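Protease (Helicobacter pylori, PDB 5EUF) is a zinc-binding M16-family peptidase that probably acts as a virulence factor, cleaving the cytoplasmic domain of human junctional adhesion molecule A and weakening the gastric epithelial barrier. Local coordinates at residues B[53-57]-B[130-134]; B[59-65]-B[111-117]; B[85-89]-B[160-164]. All coordinates share one frame; numbering follows the deposited sequence.

Contact 1: B[53-57]-B[130-134]; sequences HMLEH and VAEER. With ZN (zinc ion), chain G.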
ATOM      1  N   HIS B  53      -7.150  -4.384 -15.261  1.00 26.59           N
ATOM      2  CA  HIS B  53      -8.513  -4.889 -15.363  1.00 13.64           C
ATOM      3  C   HIS B  53      -9.385  -4.014 -16.261  1.00 21.26           C
ATOM      4  O   HIS B  53     -10.230  -4.522 -16.994  1.00 26.78           O
ATOM      5  CB  HIS B  53      -9.136  -4.997 -13.972  1.00 26.35           C
ATOM      6  CG  HIS B  53     -10.560  -5.458 -13.975  1.00 25.99           C
ATOM      7  ND1 HIS B  53     -11.625  -4.587 -13.884  1.00 28.74           N
ATOM      8  CD2 HIS B  53     -11.097  -6.700 -14.043  1.00 35.87           C
ATOM      9  CE1 HIS B  53     -12.755  -5.270 -13.904  1.00 36.78           C
ATOM     10  NE2 HIS B  53     -12.462  -6.555 -14.001  1.00 55.47           N
HETATM   11  N   MSE B  54      -9.184  -2.700 -16.198  1.00 19.46           N
HETATM   12  CA  MSE B  54      -9.927  -1.770 -17.047  1.00 21.58           C
HETATM   13  C   MSE B  54      -9.661  -2.056 -18.524  1.00 33.96           C
HETATM   14  O   MSE B  54     -10.578  -2.025 -19.346  1.00 30.51           O
HETATM   15  CB  MSE B  54      -9.564  -0.319 -16.711  1.00 15.99           C
HETATM   16  CG  MSE B  54     -10.131   0.732 -17.671  1.00 16.99           C
HETATM   17 SE   MSE B  54     -12.065   1.017 -17.552  0.54 35.30          SE
HETATM   18  CE  MSE B  54     -12.227   2.515 -18.784  1.00 65.93           C
ATOM     19  N   LEU B  55      -8.403  -2.351 -18.846  1.00 29.69           N
ATOM     20  CA  LEU B  55      -8.001  -2.672 -20.213  1.00 30.29           C
ATOM     21  C   LEU B  55      -8.744  -3.880 -20.780  1.00 34.45           C
ATOM     22  O   LEU B  55      -8.924  -3.990 -21.990  1.00 46.77           O
ATOM     23  CB  LEU B  55      -6.496  -2.924 -20.279  1.00 25.63           C
ATOM     24  CG  LEU B  55      -5.613  -1.680 -20.265  1.00 29.26           C
ATOM     25  CD1 LEU B  55      -4.149  -2.071 -20.375  1.00 14.12           C
ATOM     26  CD2 LEU B  55      -6.010  -0.750 -21.397  1.00 23.33           C
ATOM     27  N   GLU B  56      -9.160  -4.788 -19.903  1.00 31.91           N
ATOM     28  CA  GLU B  56      -9.961  -5.931 -20.322  1.00 36.47           C
ATOM     29  C   GLU B  56     -11.268  -5.455 -20.949  1.00 50.50           C
ATOM     30  O   GLU B  56     -11.689  -5.961 -21.990  1.00 51.41           O
ATOM     31  CB  GLU B  56     -10.244  -6.863 -19.139  1.00 31.38           C
ATOM     32  CG  GLU B  56     -11.238  -7.974 -19.448  1.00 43.05           C
ATOM     33  CD  GLU B  56     -11.623  -8.779 -18.222  1.00 51.22           C
ATOM     34  OE1 GLU B  56     -10.867  -8.753 -17.228  1.00 58.41           O
ATOM     35  OE2 GLU B  56     -12.688  -9.432 -18.250  1.00 51.04           O
ATOM     36  N   HIS B  57     -11.897  -4.468 -20.314  1.00 55.40           N
ATOM     37  CA  HIS B  57     -13.143  -3.900 -20.820  1.00 54.10           C
ATOM     38  C   HIS B  57     -12.915  -3.120 -22.112  1.00 48.73           C
ATOM     39  O   HIS B  57     -13.705  -3.212 -23.051  1.00 53.47           O
ATOM     40  CB  HIS B  57     -13.790  -2.989 -19.771  1.00 44.28           C
ATOM     41  CG  HIS B  57     -14.430  -3.724 -18.634  1.00 42.62           C
ATOM     42  ND1 HIS B  57     -13.781  -4.714 -17.926  1.00 42.64           N
ATOM     43  CD2 HIS B  57     -15.658  -3.606 -18.074  1.00 42.64           C
ATOM     44  CE1 HIS B  57     -14.584  -5.177 -16.983  1.00 45.08           C
ATOM     45  NE2 HIS B  57     -15.728  -4.520 -17.052  1.00 47.73           N
ATOM     46  N   VAL B 130     -17.001   0.131 -14.640  1.00 45.15           N
ATOM     47  CA  VAL B 130     -16.083  -0.570 -13.753  1.00 41.36           C
ATOM     48  C   VAL B 130     -16.144   0.045 -12.354  1.00 44.29           C
ATOM     49  O   VAL B 130     -15.729  -0.576 -11.376  1.00 56.38           O
ATOM     50  CB  VAL B 130     -14.633  -0.545 -14.293  1.00 49.88           C
ATOM     51  CG1 VAL B 130     -14.009   0.819 -14.101  1.00 54.50           C
ATOM     52  CG2 VAL B 130     -13.792  -1.614 -13.614  1.00 68.94           C
ATOM     53  N   ALA B 131     -16.676   1.259 -12.261  1.00 39.78           N
ATOM     54  CA  ALA B 131     -16.945   1.865 -10.965  1.00 36.61           C
ATOM     55  C   ALA B 131     -18.124   1.155 -10.308  1.00 51.61           C
ATOM     56  O   ALA B 131     -18.131   0.943  -9.094  1.00 54.83           O
ATOM     57  CB  ALA B 131     -17.225   3.351 -11.109  1.00 38.71           C
ATOM     58  N   GLU B 132     -19.116   0.788 -11.117  1.00 52.92           N
ATOM     59  CA  GLU B 132     -20.250   0.007 -10.631  1.00 54.79           C
ATOM     60  C   GLU B 132     -19.784  -1.383 -10.220  1.00 56.61           C
ATOM     61  O   GLU B 132     -20.197  -1.907  -9.185  1.00 54.61           O
ATOM     62  CB  GLU B 132     -21.346  -0.107 -11.695  1.00 59.40           C
ATOM     63  CG  GLU B 132     -21.892   1.219 -12.196  1.00 66.99           C
ATOM     64  CD  GLU B 132     -22.453   2.079 -11.086  1.00 70.46           C
ATOM     65  OE1 GLU B 132     -23.414   1.642 -10.419  1.00 69.50           O
ATOM     66  OE2 GLU B 132     -21.929   3.195 -10.883  1.00 69.58           O
ATOM     67  N   GLU B 133     -18.915  -1.969 -11.041  1.00 61.73           N
ATOM     68  CA  GLU B 133     -18.382  -3.306 -10.791  1.00 63.71           C
ATOM     69  C   GLU B 133     -17.627  -3.346  -9.467  1.00 64.76           C
ATOM     70  O   GLU B 133     -17.574  -4.379  -8.800  1.00 67.82           O
ATOM     71  CB  GLU B 133     -17.470  -3.744 -11.942  1.00 66.69           C
ATOM     72  CG  GLU B 133     -16.979  -5.187 -11.852  1.00 72.28           C
ATOM     73  CD  GLU B 133     -16.128  -5.598 -13.046  1.00 73.35           C
ATOM     74  OE1 GLU B 133     -16.200  -4.923 -14.096  1.00 71.05           O
ATOM     75  OE2 GLU B 133     -15.385  -6.597 -12.932  1.00 58.53           O
ATOM     76  N   ARG B 134     -17.049  -2.209  -9.090  1.00 63.45           N
ATOM     77  CA  ARG B 134     -16.340  -2.097  -7.823  1.00 48.65           C
ATOM     78  C   ARG B 134     -17.309  -2.016  -6.648  1.00 51.28           C
ATOM     79  O   ARG B 134     -17.160  -2.741  -5.666  1.00 49.30           O
ATOM     80  CB  ARG B 134     -15.416  -0.878  -7.831  1.00 48.32           C
ATOM     81  CG  ARG B 134     -14.936  -0.441  -6.452  1.00 44.19           C
ATOM     82  CD  ARG B 134     -13.825  -1.318  -5.898  1.00 27.28           C
ATOM     83  NE  ARG B 134     -13.685  -1.131  -4.454  1.00 38.02           N
ATOM     84  CZ  ARG B 134     -12.638  -1.529  -3.738  1.00 35.05           C
ATOM     85  NH1 ARG B 134     -11.615  -2.131  -4.329  1.00 32.26           N
ATOM     86  NH2 ARG B 134     -12.609  -1.315  -2.429  1.00 37.22           N
TER
HETATM   87 ZN    ZN G 502     -14.585  -7.417 -14.733  0.87 91.95          ZN

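Contact 2: B[59-65]-B[111-117]; sequences NFKSTKN and ETMGSLN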
ATOM      1  N   ASN B  59     -10.562  -3.473 -24.283  1.00 36.27           N
ATOM      2  CA  ASN B  59     -10.000  -4.283 -25.361  1.00 39.86           C
ATOM      3  C   ASN B  59     -11.048  -4.671 -26.406  1.00 35.12           C
ATOM      4  O   ASN B  59     -10.712  -5.054 -27.526  1.00 32.99           O
ATOM      5  CB  ASN B  59      -9.339  -5.539 -24.786  1.00 38.84           C
ATOM      6  CG  ASN B  59      -8.249  -6.089 -25.688  1.00 64.68           C
ATOM      7  OD1 ASN B  59      -7.170  -5.506 -25.800  1.00 79.58           O
ATOM      8  ND2 ASN B  59      -8.523  -7.222 -26.328  1.00 65.47           N
ATOM      9  N   PHE B  60     -12.319  -4.559 -26.037  1.00 37.72           N
ATOM     10  CA  PHE B  60     -13.408  -4.896 -26.946  1.00 36.98           C
ATOM     11  C   PHE B  60     -14.094  -3.643 -27.479  1.00 38.95           C
ATOM     12  O   PHE B  60     -15.242  -3.687 -27.922  1.00 38.07           O
ATOM     13  CB  PHE B  60     -14.416  -5.807 -26.245  1.00 21.89           C
ATOM     14  CG  PHE B  60     -13.820  -7.097 -25.769  1.00 33.54           C
ATOM     15  CD1 PHE B  60     -13.649  -8.159 -26.642  1.00 45.83           C
ATOM     16  CD2 PHE B  60     -13.412  -7.242 -24.455  1.00 40.31           C
ATOM     17  CE1 PHE B  60     -13.091  -9.347 -26.211  1.00 48.54           C
ATOM     18  CE2 PHE B  60     -12.854  -8.429 -24.017  1.00 51.73           C
ATOM     19  CZ  PHE B  60     -12.693  -9.483 -24.897  1.00 50.77           C
ATOM     20  N   LYS B  61     -13.377  -2.526 -27.430  1.00 33.36           N
ATOM     21  CA  LYS B  61     -13.868  -1.280 -27.997  1.00 31.65           C
ATOM     22  C   LYS B  61     -13.316  -1.103 -29.407  1.00 32.06           C
ATOM     23  O   LYS B  61     -12.798  -2.053 -29.998  1.00 30.95           O
ATOM     24  CB  LYS B  61     -13.485  -0.095 -27.110  1.00 34.28           C
ATOM     25  CG  LYS B  61     -14.060  -0.172 -25.703  1.00 29.76           C
ATOM     26  CD  LYS B  61     -15.583  -0.159 -25.717  1.00 40.17           C
ATOM     27  CE  LYS B  61     -16.153  -0.220 -24.307  1.00 43.86           C
ATOM     28  NZ  LYS B  61     -17.645  -0.213 -24.296  1.00 47.99           N
ATOM     29  N   SER B  62     -13.417   0.111 -29.939  1.00 35.98           N
ATOM     30  CA  SER B  62     -13.083   0.362 -31.340  1.00 34.36           C
ATOM     31  C   SER B  62     -11.599   0.213 -31.639  1.00 27.23           C
ATOM     32  O   SER B  62     -10.746   0.517 -30.803  1.00 35.66           O
ATOM     33  CB  SER B  62     -13.539   1.760 -31.757  1.00 42.09           C
ATOM     34  OG  SER B  62     -12.774   2.760 -31.108  1.00 41.07           O
ATOM     35  N   THR B  63     -11.309  -0.264 -32.846  1.00 29.69           N
ATOM     36  CA  THR B  63      -9.946  -0.345 -33.355  1.00 39.28           C
ATOM     37  C   THR B  63      -9.869   0.369 -34.705  1.00 46.91           C
ATOM     38  O   THR B  63     -10.748   1.163 -35.041  1.00 62.58           O
ATOM     39  CB  THR B  63      -9.478  -1.802 -33.512  1.00 32.63           C
ATOM     40  OG1 THR B  63     -10.279  -2.455 -34.503  1.00 32.32           O
ATOM     41  CG2 THR B  63      -9.602  -2.552 -32.193  1.00 22.04           C
ATOM     42  N   LYS B  64      -8.825   0.085 -35.479  1.00 33.26           N
ATOM     43  CA  LYS B  64      -8.656   0.721 -36.782  1.00 34.70           C
ATOM     44  C   LYS B  64      -9.726   0.262 -37.767  1.00 35.45           C
ATOM     45  O   LYS B  64     -10.174   1.037 -38.610  1.00 54.25           O
ATOM     46  CB  LYS B  64      -7.264   0.429 -37.350  1.00 45.47           C
ATOM     47  CG  LYS B  64      -7.005   1.003 -38.736  1.00 58.56           C
ATOM     48  CD  LYS B  64      -5.608   0.650 -39.233  1.00 62.41           C
ATOM     49  CE  LYS B  64      -5.359   1.213 -40.629  1.00 67.68           C
ATOM     50  NZ  LYS B  64      -3.988   0.905 -41.126  1.00 68.99           N
ATOM     51  N   ASN B  65     -10.140  -0.995 -37.650  1.00 37.70           N
ATOM     52  CA  ASN B  65     -11.122  -1.563 -38.567  1.00 39.58           C
ATOM     53  C   ASN B  65     -12.435  -1.925 -37.880  1.00 44.64           C
ATOM     54  O   ASN B  65     -13.501  -1.889 -38.495  1.00 57.47           O
ATOM     55  CB  ASN B  65     -10.542  -2.797 -39.258  1.00 40.05           C
ATOM     56  CG  ASN B  65      -9.256  -2.497 -39.999  1.00 56.34           C
ATOM     57  OD1 ASN B  65      -8.227  -3.131 -39.765  1.00 60.99           O
ATOM     58  ND2 ASN B  65      -9.306  -1.520 -40.898  1.00 70.42           N
ATOM     59  N   GLU B 111      -6.091  -7.344 -34.505  1.00 27.57           N
ATOM     60  CA  GLU B 111      -6.792  -6.076 -34.651  1.00 24.05           C
ATOM     61  C   GLU B 111      -6.861  -5.293 -33.333  1.00 33.96           C
ATOM     62  O   GLU B 111      -6.936  -4.065 -33.338  1.00 44.25           O
ATOM     63  CB  GLU B 111      -8.203  -6.331 -35.191  1.00 22.95           C
ATOM     64  CG  GLU B 111      -8.966  -5.087 -35.581  1.00 38.49           C
ATOM     65  CD  GLU B 111      -8.336  -4.360 -36.751  1.00 45.21           C
ATOM     66  OE1 GLU B 111      -7.780  -5.037 -37.644  1.00 43.55           O
ATOM     67  OE2 GLU B 111      -8.395  -3.113 -36.773  1.00 43.12           O
ATOM     68  N   THR B 112      -6.828  -6.001 -32.207  1.00 20.12           N
ATOM     69  CA  THR B 112      -6.925  -5.351 -30.903  1.00 28.62           C
ATOM     70  C   THR B 112      -5.566  -5.191 -30.220  1.00 36.01           C
ATOM     71  O   THR B 112      -5.422  -4.407 -29.279  1.00 44.08           O
ATOM     72  CB  THR B 112      -7.858  -6.130 -29.952  1.00 22.41           C
ATOM     73  OG1 THR B 112      -7.322  -7.437 -29.713  1.00 22.53           O
ATOM     74  CG2 THR B 112      -9.250  -6.256 -30.548  1.00 31.34           C
HETATM   75  N   MSE B 113      -4.573  -5.939 -30.684  1.00 29.07           N
HETATM   76  CA  MSE B 113      -3.252  -5.901 -30.069  1.00 25.10           C
HETATM   77  C   MSE B 113      -2.467  -4.661 -30.476  1.00 36.35           C
HETATM   78  O   MSE B 113      -2.103  -3.842 -29.631  1.00 45.47           O
HETATM   79  CB  MSE B 113      -2.457  -7.157 -30.426  1.00 25.95           C
HETATM   80  CG  MSE B 113      -1.014  -7.127 -29.954  1.00 20.35           C
HETATM   81 SE   MSE B 113      -0.303  -8.914 -29.657  0.69 42.88          SE
HETATM   82  CE  MSE B 113       0.988  -8.985 -31.101  1.00 19.30           C
ATOM     83  N   GLY B 114      -2.206  -4.523 -31.773  1.00 30.47           N
ATOM     84  CA  GLY B 114      -1.379  -3.434 -32.260  1.00 39.69           C
ATOM     85  C   GLY B 114      -2.141  -2.422 -33.087  1.00 31.75           C
ATOM     86  O   GLY B 114      -1.581  -1.797 -33.987  1.00 55.26           O
ATOM     87  N   SER B 115      -3.416  -2.246 -32.771  1.00 21.11           N
ATOM     88  CA  SER B 115      -4.282  -1.400 -33.576  1.00 32.18           C
ATOM     89  C   SER B 115      -5.440  -0.830 -32.759  1.00 35.64           C
ATOM     90  O   SER B 115      -6.332  -0.178 -33.297  1.00 31.91           O
ATOM     91  CB  SER B 115      -4.807  -2.200 -34.771  1.00 43.87           C
ATOM     92  OG  SER B 115      -5.691  -1.434 -35.563  1.00 30.89           O
ATOM     93  N   LEU B 116      -5.418  -1.080 -31.454  1.00 49.12           N
ATOM     94  CA  LEU B 116      -6.471  -0.602 -30.565  1.00 50.52           C
ATOM     95  C   LEU B 116      -6.311   0.879 -30.250  1.00 55.21           C
ATOM     96  O   LEU B 116      -5.343   1.278 -29.602  1.00 67.10           O
ATOM     97  CB  LEU B 116      -6.475  -1.404 -29.261  1.00 40.80           C
ATOM     98  CG  LEU B 116      -7.486  -0.980 -28.193  1.00 31.08           C
ATOM     99  CD1 LEU B 116      -8.884  -1.463 -28.545  1.00 19.62           C
ATOM    100  CD2 LEU B 116      -7.067  -1.489 -26.822  1.00 31.40           C
ATOM    101  N   ASN B 117      -7.253   1.696 -30.709  1.00 48.13           N
ATOM    102  CA  ASN B 117      -7.258   3.100 -30.321  1.00 55.50           C
ATOM    103  C   ASN B 117      -8.184   3.304 -29.131  1.00 52.46           C
ATOM    104  O   ASN B 117      -9.295   2.776 -29.096  1.00 66.72           O
ATOM    105  CB  ASN B 117      -7.662   4.007 -31.490  1.00 63.24           C
ATOM    106  CG  ASN B 117      -9.002   3.635 -32.092  1.00 49.61           C
ATOM    107  OD1 ASN B 117     -10.056   3.951 -31.540  1.00 59.91           O
ATOM    108  ND2 ASN B 117      -8.969   2.984 -33.248  1.00 32.58           N
TER

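Contact 3: B[85-89]-B[160-164]; sequences STSFD and YHWTP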
ATOM      1  N   SER B  85     -10.362 -12.528 -18.969  1.00 27.10           N
ATOM      2  CA  SER B  85     -10.158 -12.468 -17.529  1.00 25.08           C
ATOM      3  C   SER B  85      -8.805 -11.866 -17.184  1.00 25.68           C
ATOM      4  O   SER B  85      -7.801 -12.145 -17.840  1.00 26.40           O
ATOM      5  CB  SER B  85     -10.268 -13.860 -16.908  1.00 21.54           C
ATOM      6  OG  SER B  85      -9.069 -14.590 -17.093  1.00 35.06           O
ATOM      7  N   THR B  86      -8.790 -11.038 -16.149  1.00 26.01           N
ATOM      8  CA  THR B  86      -7.548 -10.491 -15.627  1.00 29.17           C
ATOM      9  C   THR B  86      -7.348 -10.963 -14.193  1.00 26.57           C
ATOM     10  O   THR B  86      -8.278 -10.938 -13.386  1.00 22.19           O
ATOM     11  CB  THR B  86      -7.539  -8.954 -15.674  1.00 31.79           C
ATOM     12  OG1 THR B  86      -8.657  -8.447 -14.936  1.00 61.05           O
ATOM     13  CG2 THR B  86      -7.634  -8.466 -17.106  1.00 24.82           C
ATOM     14  N   SER B  87      -6.139 -11.409 -13.880  1.00 13.42           N
ATOM     15  CA  SER B  87      -5.823 -11.805 -12.517  1.00 24.46           C
ATOM     16  C   SER B  87      -4.649 -10.991 -12.001  1.00 30.56           C
ATOM     17  O   SER B  87      -4.333  -9.929 -12.538  1.00 41.71           O
ATOM     18  CB  SER B  87      -5.517 -13.302 -12.439  1.00 26.62           C
ATOM     19  OG  SER B  87      -4.426 -13.644 -13.275  1.00 29.12           O
ATOM     20  N   PHE B  88      -4.004 -11.494 -10.956  1.00 23.85           N
ATOM     21  CA  PHE B  88      -2.864 -10.813 -10.367  1.00 22.75           C
ATOM     22  C   PHE B  88      -1.683 -10.729 -11.329  1.00 31.20           C
ATOM     23  O   PHE B  88      -0.962  -9.732 -11.351  1.00 29.56           O
ATOM     24  CB  PHE B  88      -2.429 -11.524  -9.087  1.00 19.61           C
ATOM     25  CG  PHE B  88      -3.407 -11.395  -7.959  1.00 23.87           C
ATOM     26  CD1 PHE B  88      -4.471 -12.272  -7.844  1.00 13.42           C
ATOM     27  CD2 PHE B  88      -3.255 -10.401  -7.005  1.00 20.32           C
ATOM     28  CE1 PHE B  88      -5.371 -12.157  -6.802  1.00 18.10           C
ATOM     29  CE2 PHE B  88      -4.152 -10.282  -5.961  1.00 17.62           C
ATOM     30  CZ  PHE B  88      -5.210 -11.160  -5.859  1.00 13.81           C
ATOM     31  N   ASP B  89      -1.497 -11.776 -12.128  1.00 32.37           N
ATOM     32  CA  ASP B  89      -0.264 -11.936 -12.891  1.00 31.94           C
ATOM     33  C   ASP B  89      -0.456 -11.939 -14.403  1.00 26.16           C
ATOM     34  O   ASP B  89       0.448 -11.559 -15.147  1.00 34.27           O
ATOM     35  CB  ASP B  89       0.431 -13.234 -12.477  1.00 20.18           C
ATOM     36  CG  ASP B  89       0.641 -13.326 -10.981  1.00 13.38           C
ATOM     37  OD1 ASP B  89       0.937 -12.287 -10.357  1.00 15.45           O
ATOM     38  OD2 ASP B  89       0.509 -14.437 -10.427  1.00 32.54           O
ATOM     39  N   TYR B 160       0.433  -7.262  -4.549  1.00 20.12           N
ATOM     40  CA  TYR B 160      -0.626  -8.169  -4.112  1.00 22.52           C
ATOM     41  C   TYR B 160      -1.370  -7.578  -2.916  1.00 28.08           C
ATOM     42  O   TYR B 160      -2.269  -8.207  -2.358  1.00 37.80           O
ATOM     43  CB  TYR B 160      -0.064  -9.546  -3.756  1.00 18.41           C
ATOM     44  CG  TYR B 160       0.435 -10.343  -4.941  1.00 21.88           C
ATOM     45  CD1 TYR B 160       0.133  -9.961  -6.241  1.00 21.07           C
ATOM     46  CD2 TYR B 160       1.205 -11.486  -4.756  1.00 25.56           C
ATOM     47  CE1 TYR B 160       0.590 -10.691  -7.326  1.00 12.02           C
ATOM     48  CE2 TYR B 160       1.664 -12.222  -5.832  1.00 15.29           C
ATOM     49  CZ  TYR B 160       1.354 -11.821  -7.113  1.00 21.80           C
ATOM     50  OH  TYR B 160       1.809 -12.553  -8.185  1.00 22.77           O
ATOM     51  N   HIS B 161      -0.978  -6.367  -2.529  1.00 23.89           N
ATOM     52  CA  HIS B 161      -1.660  -5.598  -1.495  1.00 22.82           C
ATOM     53  C   HIS B 161      -3.117  -5.343  -1.874  1.00 17.69           C
ATOM     54  O   HIS B 161      -3.968  -5.135  -1.010  1.00 13.99           O
ATOM     55  CB  HIS B 161      -0.930  -4.272  -1.266  1.00 22.12           C
ATOM     56  CG  HIS B 161      -1.503  -3.440  -0.162  1.00 31.40           C
ATOM     57  ND1 HIS B 161      -1.453  -3.821   1.162  1.00 34.40           N
ATOM     58  CD2 HIS B 161      -2.121  -2.235  -0.183  1.00 25.93           C
ATOM     59  CE1 HIS B 161      -2.023  -2.891   1.908  1.00 35.96           C
ATOM     60  NE2 HIS B 161      -2.437  -1.918   1.116  1.00 21.95           N
ATOM     61  N   TRP B 162      -3.393  -5.359  -3.173  1.00 29.10           N
ATOM     62  CA  TRP B 162      -4.750  -5.182  -3.674  1.00 26.02           C
ATOM     63  C   TRP B 162      -5.087  -6.211  -4.753  1.00 28.09           C
ATOM     64  O   TRP B 162      -4.210  -6.686  -5.478  1.00 29.91           O
ATOM     65  CB  TRP B 162      -4.938  -3.764  -4.222  1.00 22.87           C
ATOM     66  CG  TRP B 162      -4.044  -3.434  -5.387  1.00 24.62           C
ATOM     67  CD1 TRP B 162      -4.318  -3.624  -6.709  1.00 18.02           C
ATOM     68  CD2 TRP B 162      -2.733  -2.857  -5.329  1.00 25.85           C
ATOM     69  NE1 TRP B 162      -3.262  -3.204  -7.479  1.00 14.68           N
ATOM     70  CE2 TRP B 162      -2.275  -2.728  -6.657  1.00 24.01           C
ATOM     71  CE3 TRP B 162      -1.902  -2.439  -4.285  1.00 14.53           C
ATOM     72  CZ2 TRP B 162      -1.025  -2.197  -6.968  1.00 28.33           C
ATOM     73  CZ3 TRP B 162      -0.662  -1.911  -4.595  1.00 20.94           C
ATOM     74  CH2 TRP B 162      -0.235  -1.795  -5.926  1.00 32.15           C
ATOM     75  N   THR B 163      -6.368  -6.553  -4.842  1.00 23.36           N
ATOM     76  CA  THR B 163      -6.871  -7.450  -5.874  1.00 15.36           C
ATOM     77  C   THR B 163      -7.065  -6.656  -7.172  1.00 23.71           C
ATOM     78  O   THR B 163      -7.131  -5.427  -7.134  1.00 19.96           O
ATOM     79  CB  THR B 163      -8.189  -8.110  -5.431  1.00 22.41           C
ATOM     80  OG1 THR B 163      -9.252  -7.151  -5.488  1.00 27.94           O
ATOM     81  CG2 THR B 163      -8.056  -8.645  -4.011  1.00 13.47           C
ATOM     82  N   PRO B 164      -7.138  -7.345  -8.326  1.00 13.90           N
ATOM     83  CA  PRO B 164      -7.195  -6.653  -9.624  1.00 18.80           C
ATOM     84  C   PRO B 164      -8.327  -5.626  -9.811  1.00 18.62           C
ATOM     85  O   PRO B 164      -8.290  -4.887 -10.794  1.00 14.57           O
ATOM     86  CB  PRO B 164      -7.361  -7.808 -10.629  1.00 13.29           C
ATOM     87  CG  PRO B 164      -7.665  -9.025  -9.811  1.00 46.50           C
ATOM     88  CD  PRO B 164      -6.993  -8.799  -8.505  1.00 12.84           C
TER

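Contact 1: B[53-57]-B[130-134]
M54 and V130 mark the nearest backbone approach between helix segments 53-57 and 130-134, with CA atoms 7.1 Å apart. The two short axes stay 11.7 Å from each other and cross at 128°, nearer to perpendicular than to antiparallel, so side chains bridge the space. H53 and E133 reach in from opposite directions and meet at a zinc ion. H53 leaves the helix with CG anti to the backbone N (chi1 178°) and binds zinc through NE2 at 2.4 Å. The extended E133 chain brings OE2 to 2.1 Å from the ion, its carboxylate plane turned 72° from the H53 ring. V130 CG2 packs at the edge of the H53 ring 3.7 Å from ND1, away from NE2, and V130 CG1 meets SE of the selenomethionine M54. The zinc lies in the plane of the H57 ring at its edge, nearest CE1; NE2, not bound in this model, is 3.9 Å away and 3.0 Å from E133 OE1. The first segment is the HXXEH motif of M16 peptidases, in which E56 is probably the proton acceptor. With H53 and E133 holding the ion and H57 probably a further ligand, this is a hydrolytic zinc centre shared between two helices.

Contact 2: B[59-65]-B[111-117]
E111 OE2 receives two hydrogen bonds from segment 59-65, one from a side chain and one from the backbone. T63 OG1 donates at 3.0 Å to the anti lone pair, the one away from the other carboxylate oxygen. The backbone N of N65 comes in at 2.9 Å from above the carboxylate plane, about 40° out of it. A bend at chi2 (65°) folds the E111 carboxylate over to meet them, and a weak bond from S115 OG adds to the grip on the same oxygen. T63 OG1 in turn accepts from L66 N, so this hydroxyl ties the carboxylate to the backbone just after the segment. The loop that follows the zinc-binding helix 51-58 is thereby docked on the C-terminal end of helix 102-113, where G114 is the first residue to leave helical geometry, within the M16 peptidase domain. Past the helix end, S115 O takes a weak bond, 3.3 Å long, from K64 N. T63 CG2 also packs against apolar groups, 3.9 Å from L116 CD1 and near T112 CG2. L116 CD1 approaches S62 O as well, at 3.5 Å, while T112 CG2 rests 3.6 Å from N59 O; the T112 hydroxyl bonds to F109 O within its own helix. S62 OG lies 3.0 Å from N117 OD1 and has E122 OE2 as a hydrogen-bond partner.

Contact 3: B[85-89]-B[160-164]
The F88 ring lies over P164, whose CD sits above the centre of one face, 4.0 Å from the ring centroid and only 11° off its normal, a CH-pi contact. With CG anti to its carbonyl carbon (chi1 -69°), the same ring turns its edge to the face of Y160 in an offset edge-to-face pair, the centroids 5.3 Å apart and the planes at 84°. F88 CD2 and Y160 CD1 make the closest carbon approach there, at 3.5 Å. The outer rim of the phenyl group reaches the backbone of 162-163, with CE2 3.6 Å from W162 O, and F151 and Y147 of helix 142-154 add to its surroundings. Next to it, Y160 OH donates a hydrogen bond to D89 OD1, which lies at the edge of the tyrosine ring in its plane; the modelled length of 2.4 Å is doubtful at this resolution. The contact joins the turn after edge strand 81-86 to the loop after helix 142-154. From the same loop, H161 meets H161 of the second subunit. D89 OD2 takes a hydrogen bond from Q306 N, and Y160 OH is bonded to D307 N, so the aspartate and the tyrosine also hold the loop between strands 295-302 and 309-317. The amide of Q306 would be consistent with an ionised D89 carboxylate, though the Y160 bond length is uncertain.

How the contacts relate
From the N terminus, 53-57 and 59-65 follow each other closely, on and just after helix 51-58. Contact 2 closes the inner loop when the end of helix 102-113 returns to 59-65; contact 1 closes a wider loop around it when helix 120-139 reaches 53-57. Segment 85-89, at the end of edge strand 81-86, lies within both loops, but its partner 160-164 comes after both, so contact 3 crosses the other two. Contacts 1 and 3 touch: E56 OE1 probably hydrogen-bonds T86 OG1 at 3.2 Å. Contact 2 lies about 18 Å from contact 1, centre to centre. Contact 1 joins two helices at the zinc, contact 3 anchors the sheet edge nearby, contact 2 docks a loop farther off.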